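Side-chain contacts in retinoic acid receptor (Platynereis dumerilii, PDB 6EU9), which probably regulates transcription as a nuclear receptor that senses all-trans retinoic acid with its helical ligand-binding domain: residues 60-65 against 81-86; 72-77 against 168-173. One frame throughout, in Å; residues are numbered along the deposited sequence.

Contact 1 (60-65 against 81-86); sequences NVVDFG and TLLKAA
In the helical sandwich of a nuclear receptor ligand-binding domain, two consecutive helices meet here through one leucine, Leu-83 of helix 76-97, which reaches across to Val-61 and Val-62 of helix 47-66. The backbones come nearest at Val-62 and Leu-83, whose CA atoms are 7.2 Å apart, and the two segments together bury 143 Å². Both methyl branches of Leu-83 take part. CD2 lies over the backbone of both valines: it is 4.1 Å from Val-61 O and 4.3 Å from Val-62 CA, while on its flank Val-61 CG1 stands at 4.2 Å. That carbonyl oxygen already accepts the helical bond from Gly-65 N, so the leucine methyl only packs beside a polar atom whose partner is supplied by its own helix. CD1, which a chi2 of 170° sets anti to Leu-83 CA, meets the side chain of Val-62, with CG1 at 4.4 Å. Val-61 aims its CB directly at the opposite helix, whereas Val-62 stands off to one flank; between them they offer Leu-83 two branched aliphatic walls.

Packing continues around the trio. Val-61 also touches Ile-90 and Ile-91 farther along helix 76-97, and Leu-83 rests on Leu-156 of helix 145-156. From the second subunit, Leu-231 packs on Val-62 and Leu-83 alike, so the dimer contact bears on this same aliphatic cluster. Nearby, Lys-84 NZ donates to Glu-234 O of the short helix 230-236 of its own chain. All three touching residues are buried, and the cluster is an apolar helix-to-helix seam of the sort found between the layers of the three-layered alpha-helical sandwich of nuclear receptors.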
loop_
_atom_site.group_PDB
_atom_site.type_symbol
_atom_site.label_atom_id
_atom_site.label_comp_id
_atom_site.label_asym_id
_atom_site.label_seq_id
_atom_site.Cartn_x
_atom_site.Cartn_y
_atom_site.Cartn_z
ATOM N N ASN A 60 7.173 12.121 -5.556
ATOM C CA ASN A 60 8.411 11.907 -4.847
ATOM C C ASN A 60 8.213 11.386 -3.437
ATOM O O ASN A 60 9.006 10.579 -2.984
ATOM C CB ASN A 60 9.202 13.190 -4.834
ATOM C CG ASN A 60 9.766 13.517 -6.187
ATOM O OD1 ASN A 60 10.161 12.609 -6.918
ATOM N ND2 ASN A 60 9.867 14.812 -6.505
ATOM N N VAL A 61 7.134 11.793 -2.775
ATOM C CA VAL A 61 6.852 11.329 -1.435
ATOM C C VAL A 61 6.596 9.826 -1.450
ATOM O O VAL A 61 7.022 9.128 -0.516
ATOM C CB VAL A 61 5.652 12.018 -0.781
ATOM C CG1 VAL A 61 5.357 11.421 0.615
ATOM C CG2 VAL A 61 5.882 13.518 -0.756
ATOM N N VAL A 62 5.950 9.333 -2.499
ATOM C CA VAL A 62 5.735 7.888 -2.669
ATOM C C VAL A 62 7.095 7.186 -2.742
ATOM O O VAL A 62 7.316 6.185 -2.051
ATOM C CB VAL A 62 4.900 7.511 -3.918
ATOM C CG1 VAL A 62 4.690 6.014 -3.952
ATOM C CG2 VAL A 62 3.549 8.190 -3.930
ATOM N N ASP A 63 8.006 7.733 -3.548
ATOM C CA ASP A 63 9.337 7.208 -3.687
ATOM C C ASP A 63 10.047 7.206 -2.355
ATOM O O ASP A 63 10.721 6.238 -2.025
ATOM C CB ASP A 63 10.097 7.937 -4.785
ATOM C CG ASP A 63 9.769 7.335 -6.179
ATOM O OD1 ASP A 63 9.677 6.093 -6.330
ATOM O OD2 ASP A 63 9.539 8.093 -7.171
ATOM N N PHE A 64 9.837 8.259 -1.583
ATOM C CA PHE A 64 10.470 8.403 -0.288
ATOM C C PHE A 64 10.106 7.196 0.560
ATOM O O PHE A 64 10.987 6.612 1.146
ATOM C CB PHE A 64 10.078 9.743 0.388
ATOM C CG PHE A 64 10.551 9.854 1.796
ATOM C CD1 PHE A 64 11.898 10.115 2.066
ATOM C CD2 PHE A 64 9.670 9.749 2.879
ATOM C CE1 PHE A 64 12.375 10.186 3.381
ATOM C CE2 PHE A 64 10.147 9.759 4.168
ATOM C CZ PHE A 64 11.497 10.026 4.423
ATOM N N GLY A 65 8.821 6.844 0.576
ATOM C CA GLY A 65 8.346 5.690 1.277
ATOM C C GLY A 65 8.955 4.418 0.710
ATOM O O GLY A 65 9.320 3.509 1.449
ATOM N N THR A 81 -2.540 3.223 3.300
ATOM C CA THR A 81 -3.236 3.998 4.318
ATOM C C THR A 81 -2.370 5.099 4.869
ATOM O O THR A 81 -2.834 6.217 4.862
ATOM C CB THR A 81 -3.674 3.071 5.457
ATOM O OG1 THR A 81 -4.312 1.929 4.878
ATOM C CG2 THR A 81 -4.603 3.719 6.403
ATOM N N LEU A 82 -1.122 4.781 5.234
ATOM C CA LEU A 82 -0.212 5.763 5.855
ATOM C C LEU A 82 0.237 6.777 4.877
ATOM O O LEU A 82 0.369 7.911 5.219
ATOM C CB LEU A 82 1.013 5.112 6.497
ATOM C CG LEU A 82 0.814 4.171 7.686
ATOM C CD1 LEU A 82 2.147 3.591 8.029
ATOM C CD2 LEU A 82 0.276 4.925 8.888
ATOM N N LEU A 83 0.457 6.359 3.640
ATOM C CA LEU A 83 0.905 7.276 2.585
ATOM C C LEU A 83 -0.194 8.271 2.249
ATOM O O LEU A 83 0.125 9.478 2.063
ATOM C CB LEU A 83 1.313 6.533 1.340
ATOM C CG LEU A 83 2.816 6.290 1.198
ATOM C CD1 LEU A 83 3.027 5.318 0.035
ATOM C CD2 LEU A 83 3.490 7.643 0.953
ATOM N N LYS A 84 -1.461 7.782 2.140
ATOM C CA LYS A 84 -2.529 8.695 1.851
ATOM C C LYS A 84 -2.644 9.736 2.950
ATOM O O LYS A 84 -2.730 10.941 2.699
ATOM C CB LYS A 84 -3.827 7.939 1.659
ATOM C CG LYS A 84 -4.166 7.782 0.169
ATOM C CD LYS A 84 -4.591 6.387 -0.191
ATOM C CE LYS A 84 -6.088 6.135 -0.064
ATOM N NZ LYS A 84 -6.666 6.162 -1.446
ATOM N N ALA A 85 -2.606 9.252 4.190
ATOM C CA ALA A 85 -2.763 10.054 5.392
ATOM C C ALA A 85 -1.665 11.098 5.558
ATOM O O ALA A 85 -1.964 12.177 5.985
ATOM C CB ALA A 85 -2.795 9.121 6.579
ATOM N N ALA A 86 -0.449 10.789 5.111
ATOM C CA ALA A 86 0.739 11.575 5.503
ATOM C C ALA A 86 1.238 12.440 4.378
ATOM O O ALA A 86 2.140 13.244 4.545
ATOM C CB ALA A 86 1.870 10.650 5.938
#

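Contact 2 (72-77 against 168-173); sequences TQLSTN and EKVEQK
Leu-74 lays its CD2 methyl on the aliphatic stem of Lys-173 and, with the same atom, meets the branch of Val-170. The nearest lysine carbon to Leu-74 CD2 is Lys-173 CD at 3.4 Å, and Val-170 CG2 follows at 4.1 Å. The side chains of Leu-74 and Lys-173 run past one another in opposite directions, while Leu-74 and Val-170 cross at roughly a right angle. Farther out, Lys-173 crosses Gln-73 in the same manner: its CE lies 3.8 Å from Gln-73 CB and equally far from Gln-73 OE1. The lysine chain is extended as far as CE and, as modelled, bends at chi4 (9°), a nearly eclipsed and so doubtful value; NZ ends 4.0 Å from Gln-73 OE1, too far for a hydrogen bond.

In the nuclear receptor fold this joins the turn leading into helix 76-97 to the first turns of helix 167-188, at the periphery of the domain, about 20 Å from the centre of the chain to that of the contact. Gln-73 is exposed, whereas Leu-74 and Val-170 are buried.

Behind this layer, polar bonds fix the turn. Gln-79 NE2 donates to Leu-74 O, and the carboxylate of Glu-165, just ahead of helix 167-188, takes Ser-75 OG on one oxygen and Asn-77 ND2 on the other. Val-170 is backed by Ile-157 and Leu-164, and across the dimer Thr-76 OG1 bonds Asp-63 OD1 of the second subunit.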
loop_
_atom_site.group_PDB
_atom_site.type_symbol
_atom_site.label_atom_id
_atom_site.label_comp_id
_atom_site.label_asym_id
_atom_site.label_seq_id
_atom_site.Cartn_x
_atom_site.Cartn_y
_atom_site.Cartn_z
ATOM N N THR A 72 8.471 -0.478 4.226
ATOM C CA THR A 72 8.349 -1.649 3.374
ATOM C C THR A 72 7.978 -2.931 4.101
ATOM O O THR A 72 7.329 -3.780 3.520
ATOM C CB THR A 72 9.662 -1.809 2.573
ATOM O OG1 THR A 72 10.830 -1.406 3.371
ATOM C CG2 THR A 72 9.542 -0.891 1.326
ATOM N N GLN A 73 8.353 -3.048 5.341
ATOM C CA GLN A 73 8.001 -4.231 6.162
ATOM C C GLN A 73 6.523 -4.433 6.354
ATOM O O GLN A 73 6.122 -5.556 6.517
ATOM C CB GLN A 73 8.574 -4.200 7.564
ATOM C CG GLN A 73 10.002 -3.747 7.648
ATOM C CD GLN A 73 10.818 -4.639 8.486
ATOM O OE1 GLN A 73 10.332 -5.545 9.188
ATOM N NE2 GLN A 73 12.102 -4.430 8.397
ATOM N N LEU A 74 5.710 -3.378 6.329
ATOM C CA LEU A 74 4.322 -3.493 6.819
ATOM C C LEU A 74 3.470 -3.900 5.669
ATOM O O LEU A 74 3.947 -3.857 4.527
ATOM C CB LEU A 74 3.833 -2.147 7.343
ATOM C CG LEU A 74 4.833 -1.296 8.082
ATOM C CD1 LEU A 74 4.740 0.065 7.419
ATOM C CD2 LEU A 74 4.586 -1.346 9.557
ATOM N N SER A 75 2.182 -4.172 5.924
ATOM C CA SER A 75 1.224 -4.571 4.904
ATOM C C SER A 75 1.257 -3.581 3.768
ATOM O O SER A 75 1.548 -2.377 3.949
ATOM C CB SER A 75 -0.211 -4.554 5.410
ATOM O OG SER A 75 -0.267 -4.571 6.773
ATOM N N THR A 76 0.963 -4.070 2.544
ATOM C CA THR A 76 0.722 -3.199 1.407
ATOM C C THR A 76 -0.402 -2.200 1.750
ATOM O O THR A 76 -0.303 -1.048 1.360
ATOM C CB THR A 76 0.443 -4.042 0.189
ATOM O OG1 THR A 76 1.722 -4.531 -0.240
ATOM C CG2 THR A 76 -0.169 -3.271 -0.956
ATOM N N ASN A 77 -1.403 -2.667 2.496
ATOM C CA ASN A 77 -2.545 -1.871 2.832
ATOM C C ASN A 77 -2.169 -0.676 3.718
ATOM O O ASN A 77 -2.558 0.487 3.444
ATOM C CB ASN A 77 -3.597 -2.694 3.544
ATOM C CG ASN A 77 -4.831 -2.843 2.738
ATOM O OD1 ASN A 77 -5.181 -1.951 1.981
ATOM N ND2 ASN A 77 -5.515 -3.940 2.889
ATOM N N GLU A 168 -0.561 -1.317 16.125
ATOM C CA GLU A 168 0.433 -1.605 17.141
ATOM C C GLU A 168 1.848 -1.743 16.553
ATOM O O GLU A 168 2.795 -1.274 17.164
ATOM C CB GLU A 168 0.100 -2.895 17.930
ATOM C CG GLU A 168 -1.331 -3.397 17.851
ATOM C CD GLU A 168 -1.576 -4.441 16.749
ATOM O OE1 GLU A 168 -0.627 -5.078 16.187
ATOM O OE2 GLU A 168 -2.782 -4.686 16.480
ATOM N N LYS A 169 1.956 -2.372 15.364
ATOM C CA LYS A 169 3.253 -2.529 14.740
ATOM C C LYS A 169 3.745 -1.220 14.238
ATOM O O LYS A 169 4.940 -0.856 14.457
ATOM C CB LYS A 169 3.309 -3.581 13.635
ATOM C CG LYS A 169 2.605 -4.903 13.915
ATOM C CD LYS A 169 2.864 -5.859 12.760
ATOM C CE LYS A 169 2.011 -7.116 12.910
ATOM N NZ LYS A 169 2.168 -8.102 11.783
ATOM N N VAL A 170 2.887 -0.469 13.519
ATOM C CA VAL A 170 3.255 0.859 13.004
ATOM C C VAL A 170 3.835 1.682 14.142
ATOM O O VAL A 170 4.837 2.324 13.967
ATOM C CB VAL A 170 2.031 1.583 12.392
ATOM C CG1 VAL A 170 2.354 2.987 11.968
ATOM C CG2 VAL A 170 1.581 0.921 11.120
ATOM N N GLU A 171 3.221 1.591 15.305
ATOM C CA GLU A 171 3.707 2.288 16.481
ATOM C C GLU A 171 5.072 1.842 16.959
ATOM O O GLU A 171 5.872 2.667 17.379
ATOM C CB GLU A 171 2.697 2.189 17.626
ATOM C CG GLU A 171 2.481 3.489 18.328
ATOM C CD GLU A 171 2.449 3.286 19.810
ATOM O OE1 GLU A 171 1.521 2.558 20.236
ATOM O OE2 GLU A 171 3.428 3.773 20.444
ATOM N N GLN A 172 5.297 0.532 16.884
ATOM C CA GLN A 172 6.561 -0.084 17.357
ATOM C C GLN A 172 7.624 0.279 16.393
ATOM O O GLN A 172 8.741 0.637 16.794
ATOM C CB GLN A 172 6.393 -1.602 17.414
ATOM C CG GLN A 172 5.464 -1.991 18.563
ATOM C CD GLN A 172 5.246 -3.479 18.732
ATOM O OE1 GLN A 172 5.935 -4.337 18.114
ATOM N NE2 GLN A 172 4.306 -3.812 19.616
ATOM N N LYS A 173 7.317 0.186 15.115
ATOM C CA LYS A 173 8.240 0.676 14.093
ATOM C C LYS A 173 8.601 2.140 14.178
ATOM O O LYS A 173 9.670 2.528 13.846
ATOM C CB LYS A 173 7.813 0.215 12.729
ATOM C CG LYS A 173 8.054 -1.272 12.622
ATOM C CD LYS A 173 7.463 -1.906 11.365
ATOM C CE LYS A 173 7.873 -3.385 11.191
ATOM N NZ LYS A 173 8.588 -3.966 12.375
#

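How the contacts relate
Contacts 1 and 2 share helix 76-97, which supplies 81-86 to the first and begins within 72-77 of the second; their centres lie 13 Å apart, on one side of the chain's centre. Along the sequence the segments alternate, 60-65, 72-77, 81-86 and 168-173, so the turn leading into helix 76-97 packs on helix 167-188, and the helix itself then packs on helix 47-66. The two sites also meet directly, Leu-82 CD1 lying 4.0 Å from Val-170 CG1. Contact 1 is deeper and contact 2 more peripheral. The second subunit reaches the contacting side chains of contact 1, but in contact 2 their chain neighbours Ser-75 to Asn-77.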